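Local coordinates for protein FAD-dependent pyridine nucleotide-disulphide oxidoreductase (Desulfovibrio vulgaris, PDB 3IWA) that probably uses FAD to pass electrons between a reduced pyridine nucleotide and a disulphide or related substrate, at residues G335-W340 / M422-P427; C20-L25 / A29-I34; D145-V150 / L172-S177. All blocks are in the same frame, centred on the assembly; numbering follows the deposited sequence. Where two conformers were deposited one is given.

In the fold
The three contacts share no segments and do not touch; contacts 1 and 3 approach most nearly, with about 8 Å between nearest atoms. Contact 2 joins helix and strand at the N-terminal end of the chain, contact 3 packs two helices beside the second parallel sheet, and contact 1 sets a loop against a helix end at the dimer interface. All three bury most of the residues that meet, though contact 1 has an exposed alanine at its border. Contacts 1 and 3 are small and apolar, with no hydrogen bond across either pair of segments. Contact 2 is the largest, and adds a lysine-to-carbonyl bond to the packing of one phenylalanine ring on alanine and valine.

Contact 1 (G335-W340 / M422-P427); sequences GAVGSW and MLASKP
The first torsion of Val-337 (chi1 -57°) sets up the meeting with Leu-423: it places CG1 anti to the carbonyl carbon and beside the backbone N, turned to Leu-423 CB. Val-337 CG1 thus faces the C-terminal end of helix 409-423 and does all the touching from its side. It lies 4.0 Å from Leu-423 CB, so the valine methyl meets the root of the leucine side chain, and the two side chains lie at a slant to each other. The same methyl is equally close to Ala-424 N, and a little farther, 4.4 Å, from Ala-424 CB at the exposed border. The surface it meets is a type I turn from Leu-423 to Lys-426, closed by Lys-426 N bonding to Leu-423 O at 3.0 Å. Lys-426, with phi 61°, takes the chain out of helical geometry toward Pro-427.

Next to this small apolar patch the loop is gripped by the second subunit: the carboxylate of Glu-436 of that subunit accepts hydrogen bonds from Val-337 N and Gly-338 N, and the backbone O of the same Glu-436 is hydrogen-bonded to Ser-339 OG. Within its own chain, the contact sits against strand 348-353, where Leu-423 and Ser-339 both rest on Ala-352, while Trp-340 opens strand 340-343 at the border of the same antiparallel sheet.

Contact 2 (C20-L25 / A29-I34); sequences CRFKRL and AHVTMI
The Phe-22 ring meets Val-31 edge-on, with Val-31 CG2 lying in the ring plane 3.4 Å from Phe-22 CD2, while Ala-29 approaches obliquely, its CB 3.4 Å from Phe-22 CZ. This is the return half of a beta-alpha-beta crossover: helix 14-25 comes back over the parallel sheet to strand 30-34, beside strand 5-9, in what is probably the FAD-binding Rossmann-type domain of this family. The short helix and strand axes pass 9.6 Å apart and run almost antiparallel, at 169°. With CG anti to the backbone N (chi1 175°), the phenylalanine ring reaches from the helix toward the strand; it also packs on Val-6 of strand 5-9 and on Leu-326 of helix 314-326.

Lys-23, next along the helix, reaches the residue just before the strand. Its chain bends at chi2 and chi3, and the aliphatic part passes alongside Val-31, with Lys-23 CD 4.1 Å from Val-31 CG2. The ammonium group bonds both to Pro-27 O in the connecting turn and to Ala-29 O just ahead of the strand: Lys-23 NZ donates to Ala-29 O at 2.8 Å, tilted 19° from the carbonyl plane.

Contact 3 (D145-V150 / L172-S177); sequences DEAEFV and LEMAVS
Ala-147 and Met-174 have the nearest CA atoms of segments 145-150 and 172-177, 6.8 Å apart, and both segments are regular helix, with i to i+4 bonds such as Val-150 N to Glu-146 O and Val-176 N to Leu-172 O. Between them Met-174 is the bridge. Its chi1 (-76°) sets CG beside the backbone N, and the bend at chi2 (-75°) carries the sulphur across to the helix of Ala-147. There Met-174 SD lies 3.8 Å from Ala-147 O and 4.1 Å from Ala-147 CB, so the thioether rests on the alanine backbone as much as on its methyl. Alanine's short side chain lets the sulphur come this near the main chain. The last torsion, at -17°, is close to eclipsed, an unusual setting for a methionine and perhaps a little strained. It directs the terminal methyl along the helix to the next turn, where Met-174 CE is 4.3 Å from Val-150 CG1. All three touching residues are buried, and the contact is purely van der Waals.

The alanine methyl also touches Val-141 in the loop that leads into helix 144-153. Helix 169-182 follows strand 161-165 of the second parallel sheet, and Gly-166 and Gly-168 in the turn and Gly-171 in the first turn of the helix match a GxGxxG pattern. The arrangement is thus consistent with helix packing in a Rossmann-type domain, probably the one that binds the pyridine nucleotide.

Contact 1 (G335-W340 / M422-P427)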
ATOM      1  N   GLY A 335     -14.906  10.017  -5.003  1.00 35.06           N
ATOM      2  CA  GLY A 335     -15.610   9.438  -3.865  1.00 34.51           C
ATOM      3  C   GLY A 335     -14.588   8.881  -2.905  1.00 34.16           C
ATOM      4  O   GLY A 335     -13.430   9.261  -2.952  1.00 33.75           O
ATOM      5  N   ALA A 336     -15.006   7.935  -2.074  1.00 34.39           N
ATOM      6  CA  ALA A 336     -14.136   7.370  -1.070  1.00 33.76           C
ATOM      7  C   ALA A 336     -14.485   5.918  -0.768  1.00 34.89           C
ATOM      8  O   ALA A 336     -15.608   5.452  -1.069  1.00 34.94           O
ATOM      9  CB  ALA A 336     -14.189   8.197   0.180  1.00 32.37           C
ATOM     10  N   VAL A 337     -13.500   5.214  -0.199  1.00 34.99           N
ATOM     11  CA  VAL A 337     -13.721   3.913   0.389  1.00 35.47           C
ATOM     12  C   VAL A 337     -13.594   3.886   1.917  1.00 36.20           C
ATOM     13  O   VAL A 337     -13.925   2.873   2.517  1.00 36.23           O
ATOM     14  CB  VAL A 337     -12.793   2.830  -0.235  1.00 35.61           C
ATOM     15  CG1 VAL A 337     -13.012   2.771  -1.758  1.00 34.68           C
ATOM     16  CG2 VAL A 337     -11.341   3.070   0.120  1.00 31.88           C
ATOM     17  N   GLY A 338     -13.122   4.955   2.546  1.00 36.27           N
ATOM     18  CA  GLY A 338     -13.123   5.021   4.019  1.00 37.33           C
ATOM     19  C   GLY A 338     -11.887   4.500   4.768  1.00 38.12           C
ATOM     20  O   GLY A 338     -11.985   3.973   5.860  1.00 39.48           O
ATOM     21  N   SER A 339     -10.718   4.660   4.187  1.00 37.99           N
ATOM     22  CA  SER A 339      -9.490   4.293   4.840  1.00 37.72           C
ATOM     23  C   SER A 339      -9.306   5.009   6.172  1.00 37.88           C
ATOM     24  O   SER A 339      -9.629   6.173   6.291  1.00 38.08           O
ATOM     25  CB  SER A 339      -8.343   4.658   3.912  1.00 37.78           C
ATOM     26  OG  SER A 339      -8.556   4.087   2.646  1.00 37.89           O
ATOM     27  N   TRP A 340      -8.737   4.342   7.157  1.00 37.87           N
ATOM     28  CA  TRP A 340      -8.580   4.949   8.481  1.00 38.28           C
ATOM     29  C   TRP A 340      -7.450   4.250   9.228  1.00 39.52           C
ATOM     30  O   TRP A 340      -7.064   3.145   8.888  1.00 39.09           O
ATOM     31  CB  TRP A 340      -9.888   4.857   9.299  1.00 37.68           C
ATOM     32  CG  TRP A 340     -10.345   3.435   9.515  1.00 35.93           C
ATOM     33  CD1 TRP A 340     -11.108   2.693   8.679  1.00 35.91           C
ATOM     34  CD2 TRP A 340     -10.004   2.571  10.612  1.00 33.23           C
ATOM     35  NE1 TRP A 340     -11.283   1.417   9.197  1.00 34.23           N
ATOM     36  CE2 TRP A 340     -10.573   1.320  10.360  1.00 32.43           C
ATOM     37  CE3 TRP A 340      -9.213   2.722  11.752  1.00 33.19           C
ATOM     38  CZ2 TRP A 340     -10.438   0.239  11.256  1.00 31.80           C
ATOM     39  CZ3 TRP A 340      -9.081   1.656  12.616  1.00 33.50           C
ATOM     40  CH2 TRP A 340      -9.710   0.441  12.376  1.00 28.62           C
ATOM     41  N   MET A 422      -6.693  -0.338  -3.913  1.00 35.76           N
ATOM     42  CA  MET A 422      -7.272  -1.260  -4.870  1.00 36.05           C
ATOM     43  C   MET A 422      -8.805  -1.261  -4.775  1.00 36.96           C
ATOM     44  O   MET A 422      -9.456  -1.608  -5.757  1.00 36.79           O
ATOM     45  CB  MET A 422      -6.765  -2.718  -4.647  1.00 36.09           C
ATOM     46  CG  MET A 422      -5.220  -2.975  -4.527  1.00 35.00           C
ATOM     47  SD  MET A 422      -4.683  -4.708  -4.156  1.00 30.79           S
ATOM     48  CE  MET A 422      -5.598  -5.384  -5.502  1.00 24.84           C
ATOM     49  N   LEU A 423      -9.392  -0.949  -3.601  1.00 37.36           N
ATOM     50  CA  LEU A 423     -10.848  -1.223  -3.392  1.00 37.63           C
ATOM     51  C   LEU A 423     -11.755  -0.589  -4.431  1.00 38.24           C
ATOM     52  O   LEU A 423     -12.667  -1.237  -4.911  1.00 37.59           O
ATOM     53  CB  LEU A 423     -11.341  -0.834  -2.000  1.00 37.40           C
ATOM     54  CG  LEU A 423     -10.754  -1.677  -0.864  1.00 37.51           C
ATOM     55  CD1 LEU A 423     -11.214  -1.146   0.512  1.00 37.77           C
ATOM     56  CD2 LEU A 423     -11.100  -3.137  -1.030  1.00 35.75           C
ATOM     57  N   ALA A 424     -11.475   0.654  -4.809  1.00 39.25           N
ATOM     58  CA  ALA A 424     -12.289   1.364  -5.811  1.00 40.50           C
ATOM     59  C   ALA A 424     -12.296   0.682  -7.174  1.00 41.31           C
ATOM     60  O   ALA A 424     -13.236   0.838  -7.907  1.00 41.34           O
ATOM     61  CB  ALA A 424     -11.817   2.834  -5.968  1.00 40.02           C
ATOM     62  N   SER A 425     -11.255  -0.076  -7.508  1.00 42.89           N
ATOM     63  CA  SER A 425     -11.217  -0.818  -8.786  1.00 44.44           C
ATOM     64  C   SER A 425     -11.952  -2.167  -8.740  1.00 44.32           C
ATOM     65  O   SER A 425     -11.934  -2.909  -9.710  1.00 44.47           O
ATOM     66  CB  SER A 425      -9.769  -1.032  -9.225  1.00 44.39           C
ATOM     67  OG  SER A 425      -9.194   0.224  -9.571  1.00 49.23           O
ATOM     68  N   LYS A 426     -12.584  -2.476  -7.608  1.00 44.59           N
ATOM     69  CA  LYS A 426     -13.384  -3.687  -7.452  1.00 44.68           C
ATOM     70  C   LYS A 426     -12.558  -4.956  -7.633  1.00 43.20           C
ATOM     71  O   LYS A 426     -12.865  -5.803  -8.466  1.00 43.62           O
ATOM     72  CB  LYS A 426     -14.562  -3.685  -8.433  1.00 45.32           C
ATOM     73  CG  LYS A 426     -15.726  -2.853  -7.985  1.00 50.40           C
ATOM     74  CD  LYS A 426     -16.136  -1.857  -9.050  1.00 55.30           C
ATOM     75  CE  LYS A 426     -17.648  -1.668  -9.099  1.00 58.90           C
ATOM     76  NZ  LYS A 426     -18.084  -0.303  -8.609  1.00 61.86           N
ATOM     77  N   PRO A 427     -11.525  -5.113  -6.827  1.00 41.49           N
ATOM     78  CA  PRO A 427     -10.745  -6.319  -6.894  1.00 40.51           C
ATOM     79  C   PRO A 427     -11.524  -7.536  -6.386  1.00 40.60           C
ATOM     80  O   PRO A 427     -12.483  -7.393  -5.600  1.00 40.13           O
ATOM     81  CB  PRO A 427      -9.615  -6.017  -5.944  1.00 40.26           C
ATOM     82  CG  PRO A 427     -10.265  -5.200  -4.897  1.00 40.75           C
ATOM     83  CD  PRO A 427     -11.227  -4.335  -5.621  1.00 41.05           C
TER

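Contact 2 (C20-L25 / A29-I34)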
ATOM      1  N   CYS A  20      -5.954  28.747  -0.697  1.00 46.68           N
ATOM      2  CA  CYS A  20      -4.528  28.763  -0.994  0.50 47.40           C
ATOM      3  C   CYS A  20      -4.203  28.143  -2.356  1.00 46.91           C
ATOM      4  O   CYS A  20      -3.380  28.665  -3.114  1.00 48.15           O
ATOM      5  CB  CYS A  20      -3.754  28.027   0.085  0.50 47.77           C
ATOM      6  SG  CYS A  20      -2.045  27.835  -0.353  0.50 51.37           S
ATOM      7  N   ARG A  21      -4.851  27.038  -2.684  1.00 45.12           N
ATOM      8  CA  ARG A  21      -4.665  26.436  -4.007  1.00 43.65           C
ATOM      9  C   ARG A  21      -5.220  27.369  -5.099  1.00 43.91           C
ATOM     10  O   ARG A  21      -4.627  27.533  -6.178  1.00 42.05           O
ATOM     11  CB  ARG A  21      -5.374  25.083  -4.063  1.00 42.98           C
ATOM     12  CG  ARG A  21      -5.515  24.477  -5.418  1.00 40.69           C
ATOM     13  CD  ARG A  21      -4.180  24.088  -6.048  1.00 39.16           C
ATOM     14  NE  ARG A  21      -4.396  23.391  -7.323  1.00 38.42           N
ATOM     15  CZ  ARG A  21      -3.425  23.064  -8.167  1.00 36.24           C
ATOM     16  NH1 ARG A  21      -2.168  23.332  -7.872  1.00 35.82           N
ATOM     17  NH2 ARG A  21      -3.707  22.444  -9.293  1.00 36.13           N
ATOM     18  N   PHE A  22      -6.387  27.952  -4.820  1.00 43.98           N
ATOM     19  CA  PHE A  22      -6.991  28.902  -5.743  1.00 44.36           C
ATOM     20  C   PHE A  22      -6.028  30.033  -6.112  1.00 45.02           C
ATOM     21  O   PHE A  22      -5.788  30.309  -7.296  1.00 43.57           O
ATOM     22  CB  PHE A  22      -8.229  29.518  -5.130  1.00 43.93           C
ATOM     23  CG  PHE A  22      -8.844  30.583  -5.976  1.00 42.56           C
ATOM     24  CD1 PHE A  22      -9.119  30.348  -7.293  1.00 42.01           C
ATOM     25  CD2 PHE A  22      -9.162  31.827  -5.438  1.00 42.59           C
ATOM     26  CE1 PHE A  22      -9.713  31.339  -8.098  1.00 41.15           C
ATOM     27  CE2 PHE A  22      -9.753  32.788  -6.221  1.00 42.61           C
ATOM     28  CZ  PHE A  22     -10.036  32.532  -7.554  1.00 40.03           C
ATOM     29  N   LYS A  23      -5.495  30.649  -5.059  1.00 46.23           N
ATOM     30  CA  LYS A  23      -4.586  31.780  -5.150  1.00 47.66           C
ATOM     31  C   LYS A  23      -3.288  31.423  -5.873  1.00 48.43           C
ATOM     32  O   LYS A  23      -2.828  32.200  -6.697  1.00 49.69           O
ATOM     33  CB  LYS A  23      -4.306  32.363  -3.759  1.00 47.59           C
ATOM     34  CG  LYS A  23      -5.491  33.156  -3.134  1.00 48.13           C
ATOM     35  CD  LYS A  23      -5.832  34.488  -3.861  1.00 49.97           C
ATOM     36  CE  LYS A  23      -4.745  35.587  -3.721  1.00 51.20           C
ATOM     37  NZ  LYS A  23      -4.845  36.656  -4.794  1.00 50.39           N
ATOM     38  N   ARG A  24      -2.728  30.235  -5.639  1.00 48.60           N
ATOM     39  CA  ARG A  24      -1.501  29.871  -6.336  1.00 48.04           C
ATOM     40  C   ARG A  24      -1.767  29.920  -7.847  1.00 47.21           C
ATOM     41  O   ARG A  24      -0.952  30.450  -8.589  1.00 47.48           O
ATOM     42  CB  ARG A  24      -0.937  28.512  -5.873  1.00 48.15           C
ATOM     43  N   LEU A  25      -2.920  29.428  -8.281  1.00 46.44           N
ATOM     44  CA  LEU A  25      -3.299  29.405  -9.709  1.00 46.67           C
ATOM     45  C   LEU A  25      -3.818  30.739 -10.305  1.00 47.09           C
ATOM     46  O   LEU A  25      -3.596  31.030 -11.495  1.00 47.05           O
ATOM     47  CB  LEU A  25      -4.387  28.349  -9.931  1.00 46.48           C
ATOM     48  CG  LEU A  25      -4.033  26.935  -9.499  1.00 46.44           C
ATOM     49  CD1 LEU A  25      -5.273  26.057  -9.540  1.00 43.84           C
ATOM     50  CD2 LEU A  25      -2.870  26.373 -10.346  1.00 43.35           C
ATOM     51  N   ALA A  29      -6.988  37.182  -8.393  1.00 53.22           N
ATOM     52  CA  ALA A  29      -8.332  37.098  -7.804  1.00 52.33           C
ATOM     53  C   ALA A  29      -8.340  37.475  -6.325  1.00 51.73           C
ATOM     54  O   ALA A  29      -7.302  37.565  -5.669  1.00 51.42           O
ATOM     55  CB  ALA A  29      -8.913  35.708  -7.998  1.00 52.24           C
ATOM     56  N   HIS A  30      -9.537  37.682  -5.807  1.00 51.40           N
ATOM     57  CA  HIS A  30      -9.715  38.049  -4.407  0.50 51.40           C
ATOM     58  C   HIS A  30     -10.504  36.955  -3.706  1.00 50.99           C
ATOM     59  O   HIS A  30     -11.403  36.345  -4.291  1.00 50.55           O
ATOM     60  CB  HIS A  30     -10.449  39.388  -4.287  0.50 51.74           C
ATOM     61  CG  HIS A  30     -10.671  39.845  -2.871  0.50 52.98           C
ATOM     62  ND1 HIS A  30      -9.728  40.560  -2.160  0.50 54.47           N
ATOM     63  CD2 HIS A  30     -11.735  39.703  -2.044  0.50 53.21           C
ATOM     64  CE1 HIS A  30     -10.199  40.834  -0.957  0.50 54.67           C
ATOM     65  NE2 HIS A  30     -11.413  40.321  -0.859  0.50 54.23           N
ATOM     66  N   VAL A  31     -10.153  36.706  -2.453  1.00 50.36           N
ATOM     67  CA  VAL A  31     -10.834  35.730  -1.640  1.00 50.06           C
ATOM     68  C   VAL A  31     -11.164  36.351  -0.300  1.00 50.79           C
ATOM     69  O   VAL A  31     -10.324  37.030   0.305  1.00 50.82           O
ATOM     70  CB  VAL A  31      -9.989  34.476  -1.374  1.00 49.93           C
ATOM     71  CG1 VAL A  31     -10.691  33.557  -0.349  1.00 47.30           C
ATOM     72  CG2 VAL A  31      -9.707  33.762  -2.660  1.00 47.50           C
ATOM     73  N   THR A  32     -12.396  36.109   0.149  1.00 50.89           N
ATOM     74  CA  THR A  32     -12.803  36.443   1.500  1.00 50.69           C
ATOM     75  C   THR A  32     -13.214  35.138   2.186  1.00 51.04           C
ATOM     76  O   THR A  32     -14.008  34.370   1.658  1.00 51.48           O
ATOM     77  CB  THR A  32     -13.976  37.469   1.484  1.00 50.66           C
ATOM     78  OG1 THR A  32     -13.610  38.618   0.698  1.00 50.40           O
ATOM     79  CG2 THR A  32     -14.351  37.890   2.890  1.00 48.64           C
ATOM     80  N   MET A  33     -12.668  34.913   3.366  1.00 51.97           N
ATOM     81  CA  MET A  33     -12.942  33.739   4.168  1.00 52.83           C
ATOM     82  C   MET A  33     -13.662  34.190   5.424  1.00 53.48           C
ATOM     83  O   MET A  33     -13.239  35.144   6.061  1.00 54.16           O
ATOM     84  CB  MET A  33     -11.638  33.069   4.587  1.00 53.04           C
ATOM     85  CG  MET A  33     -10.865  32.390   3.473  1.00 53.86           C
ATOM     86  SD  MET A  33      -9.767  31.097   4.110  1.00 57.94           S
ATOM     87  CE  MET A  33     -10.889  29.992   4.882  1.00 48.20           C
ATOM     88  N   ILE A  34     -14.731  33.491   5.777  1.00 53.54           N
ATOM     89  CA  ILE A  34     -15.540  33.793   6.926  1.00 53.93           C
ATOM     90  C   ILE A  34     -15.415  32.584   7.815  1.00 54.54           C
ATOM     91  O   ILE A  34     -15.504  31.453   7.336  1.00 54.43           O
ATOM     92  CB  ILE A  34     -17.002  33.924   6.516  1.00 54.16           C
ATOM     93  CG1 ILE A  34     -17.208  35.173   5.653  1.00 54.53           C
ATOM     94  CG2 ILE A  34     -17.886  33.966   7.725  1.00 54.53           C
ATOM     95  CD1 ILE A  34     -18.474  35.112   4.804  1.00 54.27           C
TER

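Contact 3 (D145-V150 / L172-S177)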
ATOM      1  N   ASP A 145      -9.052  18.043  14.449  1.00 59.05           N
ATOM      2  CA  ASP A 145      -8.567  19.381  14.814  1.00 61.45           C
ATOM      3  C   ASP A 145      -9.178  19.821  16.112  1.00 61.95           C
ATOM      4  O   ASP A 145      -8.503  20.400  16.954  1.00 62.53           O
ATOM      5  CB  ASP A 145      -8.918  20.426  13.745  1.00 62.48           C
ATOM      6  CG  ASP A 145      -8.008  20.358  12.523  1.00 65.06           C
ATOM      7  OD1 ASP A 145      -7.026  19.563  12.536  1.00 67.35           O
ATOM      8  OD2 ASP A 145      -8.285  21.113  11.552  1.00 67.71           O
ATOM      9  N   GLU A 146     -10.473  19.578  16.254  1.00 62.56           N
ATOM     10  CA  GLU A 146     -11.194  19.902  17.490  1.00 62.78           C
ATOM     11  C   GLU A 146     -10.606  19.073  18.650  1.00 62.41           C
ATOM     12  O   GLU A 146     -10.458  19.567  19.761  1.00 61.96           O
ATOM     13  CB  GLU A 146     -12.684  19.597  17.332  1.00 63.07           C
ATOM     14  CG  GLU A 146     -13.632  20.714  17.673  1.00 64.18           C
ATOM     15  CD  GLU A 146     -14.933  20.575  16.898  1.00 65.72           C
ATOM     16  OE1 GLU A 146     -14.970  20.968  15.715  1.00 66.77           O
ATOM     17  OE2 GLU A 146     -15.914  20.062  17.461  1.00 66.94           O
ATOM     18  N   ALA A 147     -10.295  17.812  18.359  1.00 62.29           N
ATOM     19  CA  ALA A 147      -9.702  16.885  19.320  1.00 62.54           C
ATOM     20  C   ALA A 147      -8.395  17.448  19.879  1.00 62.74           C
ATOM     21  O   ALA A 147      -8.215  17.527  21.096  1.00 61.87           O
ATOM     22  CB  ALA A 147      -9.458  15.524  18.658  1.00 61.93           C
ATOM     23  N   GLU A 148      -7.513  17.849  18.970  1.00 63.65           N
ATOM     24  CA  GLU A 148      -6.220  18.457  19.321  1.00 64.93           C
ATOM     25  C   GLU A 148      -6.386  19.743  20.153  1.00 65.64           C
ATOM     26  O   GLU A 148      -5.654  19.944  21.124  1.00 65.60           O
ATOM     27  CB  GLU A 148      -5.373  18.723  18.057  1.00 64.88           C
ATOM     28  N   PHE A 149      -7.355  20.586  19.777  1.00 66.28           N
ATOM     29  CA  PHE A 149      -7.706  21.780  20.555  1.00 66.97           C
ATOM     30  C   PHE A 149      -8.039  21.456  22.015  1.00 66.56           C
ATOM     31  O   PHE A 149      -7.429  22.015  22.935  1.00 65.83           O
ATOM     32  CB  PHE A 149      -8.885  22.516  19.912  1.00 67.66           C
ATOM     33  CG  PHE A 149      -9.443  23.646  20.759  1.00 71.01           C
ATOM     34  CD1 PHE A 149      -8.785  24.878  20.826  1.00 74.77           C
ATOM     35  CD2 PHE A 149     -10.628  23.478  21.481  1.00 74.30           C
ATOM     36  CE1 PHE A 149      -9.292  25.927  21.606  1.00 75.81           C
ATOM     37  CE2 PHE A 149     -11.150  24.516  22.266  1.00 75.81           C
ATOM     38  CZ  PHE A 149     -10.481  25.745  22.329  1.00 76.83           C
ATOM     39  N   VAL A 150      -9.014  20.570  22.225  1.00 66.19           N
ATOM     40  CA  VAL A 150      -9.410  20.182  23.597  1.00 65.97           C
ATOM     41  C   VAL A 150      -8.199  19.643  24.370  1.00 65.86           C
ATOM     42  O   VAL A 150      -7.964  20.053  25.497  1.00 65.47           O
ATOM     43  CB  VAL A 150     -10.592  19.152  23.607  1.00 66.05           C
ATOM     44  CG1 VAL A 150     -10.724  18.440  24.968  1.00 65.58           C
ATOM     45  CG2 VAL A 150     -11.888  19.832  23.226  1.00 65.08           C
ATOM     46  N   LEU A 172     -11.980   7.140  20.753  1.00 42.38           N
ATOM     47  CA  LEU A 172     -10.855   6.337  21.180  1.00 43.39           C
ATOM     48  C   LEU A 172      -9.593   7.158  21.187  1.00 44.43           C
ATOM     49  O   LEU A 172      -8.810   7.038  22.103  1.00 43.98           O
ATOM     50  CB  LEU A 172     -10.674   5.103  20.297  1.00 43.86           C
ATOM     51  CG  LEU A 172     -11.760   4.031  20.323  1.00 43.63           C
ATOM     52  CD1 LEU A 172     -11.105   2.737  19.872  1.00 44.51           C
ATOM     53  CD2 LEU A 172     -12.347   3.882  21.689  1.00 42.53           C
ATOM     54  N   GLU A 173      -9.390   7.998  20.174  1.00 46.59           N
ATOM     55  CA  GLU A 173      -8.200   8.877  20.166  1.00 48.41           C
ATOM     56  C   GLU A 173      -8.187   9.801  21.396  1.00 47.61           C
ATOM     57  O   GLU A 173      -7.135  10.046  21.965  1.00 46.14           O
ATOM     58  CB  GLU A 173      -8.106   9.726  18.886  1.00 49.47           C
ATOM     59  CG  GLU A 173      -8.085   8.938  17.546  1.00 54.65           C
ATOM     60  CD  GLU A 173      -6.677   8.732  17.006  1.00 61.39           C
ATOM     61  OE1 GLU A 173      -5.878   8.028  17.679  1.00 65.87           O
ATOM     62  OE2 GLU A 173      -6.373   9.270  15.907  1.00 65.00           O
ATOM     63  N   MET A 174      -9.360  10.325  21.771  1.00 47.73           N
ATOM     64  CA  MET A 174      -9.469  11.186  22.949  1.00 47.96           C
ATOM     65  C   MET A 174      -9.201  10.355  24.213  1.00 47.51           C
ATOM     66  O   MET A 174      -8.498  10.814  25.102  1.00 45.82           O
ATOM     67  CB  MET A 174     -10.844  11.868  23.046  1.00 48.09           C
ATOM     68  CG  MET A 174     -11.070  13.048  22.092  1.00 49.74           C
ATOM     69  SD  MET A 174     -10.233  14.584  22.523  1.00 51.00           S
ATOM     70  CE  MET A 174      -9.797  14.313  24.230  1.00 43.50           C
ATOM     71  N   ALA A 175      -9.747   9.143  24.282  1.00 47.51           N
ATOM     72  CA  ALA A 175      -9.516   8.282  25.464  1.00 48.47           C
ATOM     73  C   ALA A 175      -8.029   8.181  25.763  1.00 49.03           C
ATOM     74  O   ALA A 175      -7.580   8.398  26.888  1.00 48.06           O
ATOM     75  CB  ALA A 175     -10.090   6.885  25.250  1.00 47.91           C
ATOM     76  N   VAL A 176      -7.292   7.832  24.708  1.00 50.21           N
ATOM     77  CA  VAL A 176      -5.858   7.595  24.759  1.00 50.90           C
ATOM     78  C   VAL A 176      -5.110   8.880  25.127  1.00 51.05           C
ATOM     79  O   VAL A 176      -4.304   8.870  26.023  1.00 51.07           O
ATOM     80  CB  VAL A 176      -5.358   7.045  23.401  1.00 51.28           C
ATOM     81  CG1 VAL A 176      -3.829   7.040  23.333  1.00 51.78           C
ATOM     82  CG2 VAL A 176      -5.922   5.642  23.155  1.00 51.99           C
ATOM     83  N   SER A 177      -5.415   9.986  24.467  1.00 51.27           N
ATOM     84  CA  SER A 177      -4.762  11.255  24.761  1.00 52.04           C
ATOM     85  C   SER A 177      -4.940  11.710  26.194  1.00 51.75           C
ATOM     86  O   SER A 177      -3.978  12.136  26.830  1.00 51.28           O
ATOM     87  CB  SER A 177      -5.307  12.358  23.877  1.00 52.52           C
ATOM     88  OG  SER A 177      -4.820  12.220  22.561  1.00 54.98           O
TER